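Local coordinates for protein myosin-I heavy chain (Dictyostelium discoideum, PDB 5EJQ) that is an unconventional class VII myosin, an actin-based ATP-driven motor acting early in phagocytosis and in adhesion, represented here by a MyTH4-FERM unit of its tail, at residues S347-E352 with K381-K386. The protein carries 3 engineered substitutions. Residues are numbered along the deposited sequence; the frame is centred on the assembly and turned at random.
Sequences SDYTDE and KYKSHK
Ser-347, which leaves helix 331-346 with positive phi, presents its carbonyl to Tyr-382: the phenol OH of Tyr-382 donates to Ser-347 O over 2.6 Å, with a C=O...donor angle of 156°. The side chains of Asp-348 and Lys-386 cross at about a right angle, Asp-348 OD2 lying 3.7 Å from Lys-386 CG. This is contact with the aliphatic stem rather than a salt bridge, since Asp-348 OD2 and Lys-386 NZ stay 5.7 Å apart; OD1 is held instead by Gln-343 and by the backbone N of Gly-387. Both segments belong to the FERM central domain, a helical lobe, and here the linker between helices 331-346 and 351-360 meets helix 375-383 and the type I turn from Lys-383 to Lys-386. At Tyr-349 the backbone N reaches Tyr-382 O through one bridging water. With CG anti to the backbone N (chi1 168°), the Tyr-349 ring lies beside Lys-383, while Tyr-349 CB sits over the face of the Tyr-382 ring, 4.2 Å from its centroid, a CH-pi contact. Tyr-382 CD2 approaches the Tyr-349 ring at its edge. One face of that ring takes the Lys-383 chain, which bends at chi4 (-78°), placing Lys-383 NZ 3.7 Å from the Tyr-349 ring centroid in a cation-pi contact; CE adds a CH-pi contact almost along the ring normal. Farther on, Asp-351 OD1 accepts a 3.1 Å hydrogen bond from Tyr-349 OH, met on the anti side of the carboxylate.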
loop_
_atom_site.group_PDB
_atom_site.type_symbol
_atom_site.label_atom_id
_atom_site.label_comp_id
_atom_site.label_asym_id
_atom_site.label_seq_id
_atom_site.Cartn_x
_atom_site.Cartn_y
_atom_site.Cartn_z
ATOM N N SER A 347 9.808 -36.212 7.499
ATOM C CA SER A 347 10.057 -37.262 8.499
ATOM C C SER A 347 11.520 -37.730 8.467
ATOM O O SER A 347 12.373 -37.004 7.968
ATOM C CB SER A 347 9.051 -38.414 8.392
ATOM O OG SER A 347 9.085 -39.254 9.534
ATOM N N ASP A 348 11.817 -38.914 9.019
ATOM C CA ASP A 348 13.168 -39.459 9.179
ATOM C C ASP A 348 14.061 -39.396 7.954
ATOM O O ASP A 348 13.596 -39.541 6.825
ATOM C CB ASP A 348 13.110 -40.917 9.695
ATOM C CG ASP A 348 12.341 -41.102 10.997
ATOM O OD1 ASP A 348 11.991 -40.075 11.636
ATOM O OD2 ASP A 348 12.056 -42.271 11.359
ATOM N N TYR A 349 15.370 -39.221 8.202
ATOM C CA TYR A 349 16.401 -39.251 7.188
ATOM C C TYR A 349 16.311 -40.549 6.349
ATOM O O TYR A 349 16.130 -41.634 6.905
ATOM C CB TYR A 349 17.797 -39.190 7.866
ATOM C CG TYR A 349 18.932 -39.513 6.916
ATOM C CD1 TYR A 349 19.314 -40.836 6.673
ATOM C CD2 TYR A 349 19.582 -38.506 6.210
ATOM C CE1 TYR A 349 20.287 -41.146 5.721
ATOM C CE2 TYR A 349 20.584 -38.802 5.287
ATOM C CZ TYR A 349 20.932 -40.124 5.047
ATOM O OH TYR A 349 21.925 -40.413 4.155
ATOM N N THR A 350 16.477 -40.423 5.026
ATOM C CA THR A 350 16.636 -41.527 4.062
ATOM C C THR A 350 17.746 -41.034 3.109
ATOM O O THR A 350 17.965 -39.813 3.011
ATOM C CB THR A 350 15.357 -41.881 3.283
ATOM O OG1 THR A 350 15.008 -40.809 2.403
ATOM C CG2 THR A 350 14.182 -42.304 4.176
ATOM N N ASP A 351 18.440 -41.959 2.411
ATOM C CA ASP A 351 19.499 -41.600 1.457
ATOM C C ASP A 351 18.925 -40.868 0.238
ATOM O O ASP A 351 19.627 -40.079 -0.402
ATOM C CB ASP A 351 20.313 -42.839 1.023
ATOM C CG ASP A 351 20.764 -43.727 2.170
ATOM O OD1 ASP A 351 21.577 -43.257 3.006
ATOM O OD2 ASP A 351 20.294 -44.891 2.241
ATOM N N GLU A 352 17.644 -41.114 -0.057
ATOM C CA GLU A 352 16.877 -40.489 -1.139
ATOM C C GLU A 352 16.641 -39.010 -0.823
ATOM O O GLU A 352 16.789 -38.172 -1.715
ATOM C CB GLU A 352 15.543 -41.223 -1.372
ATOM C CG GLU A 352 15.691 -42.614 -1.991
ATOM C CD GLU A 352 16.368 -43.690 -1.156
ATOM O OE1 GLU A 352 15.980 -43.879 0.021
ATOM O OE2 GLU A 352 17.307 -44.333 -1.679
ATOM N N LYS A 381 22.865 -33.541 11.976
ATOM C CA LYS A 381 21.846 -32.973 12.858
ATOM C C LYS A 381 20.463 -33.528 12.505
ATOM O O LYS A 381 19.718 -33.935 13.388
ATOM C CB LYS A 381 21.869 -31.434 12.820
ATOM C CG LYS A 381 21.112 -30.776 13.974
ATOM C CD LYS A 381 21.839 -30.912 15.334
ATOM C CE LYS A 381 21.060 -30.190 16.410
ATOM N NZ LYS A 381 21.486 -30.598 17.770
ATOM N N TYR A 382 20.140 -33.584 11.213
ATOM C CA TYR A 382 18.873 -34.135 10.735
ATOM C C TYR A 382 18.649 -35.602 11.178
ATOM O O TYR A 382 17.562 -35.915 11.664
ATOM C CB TYR A 382 18.771 -33.951 9.211
ATOM C CG TYR A 382 17.625 -34.661 8.519
ATOM C CD1 TYR A 382 16.326 -34.588 9.020
ATOM C CD2 TYR A 382 17.808 -35.271 7.278
ATOM C CE1 TYR A 382 15.260 -35.195 8.355
ATOM C CE2 TYR A 382 16.741 -35.842 6.585
ATOM C CZ TYR A 382 15.474 -35.814 7.133
ATOM O OH TYR A 382 14.448 -36.441 6.468
ATOM N N LYS A 383 19.688 -36.467 11.077
ATOM C CA LYS A 383 19.610 -37.893 11.515
ATOM C C LYS A 383 19.262 -38.022 12.999
ATOM O O LYS A 383 18.484 -38.901 13.354
ATOM C CB LYS A 383 20.925 -38.626 11.252
ATOM C CG LYS A 383 21.254 -38.821 9.773
ATOM C CD LYS A 383 22.699 -39.288 9.608
ATOM C CE LYS A 383 22.956 -39.916 8.265
ATOM N NZ LYS A 383 22.432 -41.301 8.205
ATOM N N SER A 384 19.784 -37.104 13.854
ATOM C CA SER A 384 19.525 -37.072 15.295
ATOM C C SER A 384 18.041 -36.844 15.628
ATOM O O SER A 384 17.642 -37.090 16.763
ATOM C CB SER A 384 20.415 -36.037 15.988
ATOM O OG SER A 384 19.923 -34.707 15.887
ATOM N N HIS A 385 17.221 -36.393 14.634
ATOM C CA HIS A 385 15.786 -36.167 14.812
ATOM C C HIS A 385 14.942 -37.420 14.508
ATOM O O HIS A 385 13.725 -37.381 14.646
ATOM C CB HIS A 385 15.289 -34.935 14.025
ATOM C CG HIS A 385 16.035 -33.666 14.321
ATOM N ND1 HIS A 385 16.378 -33.308 15.618
ATOM C CD2 HIS A 385 16.459 -32.700 13.473
ATOM C CE1 HIS A 385 17.039 -32.168 15.513
ATOM N NE2 HIS A 385 17.110 -31.757 14.240
ATOM N N LYS A 386 15.587 -38.537 14.133
ATOM C CA LYS A 386 14.899 -39.803 13.842
ATOM C C LYS A 386 13.909 -40.217 14.945
ATOM O O LYS A 386 14.258 -40.248 16.129
ATOM C CB LYS A 386 15.924 -40.919 13.623
ATOM C CG LYS A 386 15.286 -42.180 13.058
ATOM C CD LYS A 386 16.256 -43.296 12.940
ATOM C CE LYS A 386 15.495 -44.579 12.747
ATOM N NZ LYS A 386 16.420 -45.714 12.744
HETATM O O HOH W 1 15.663 -37.826 10.906
#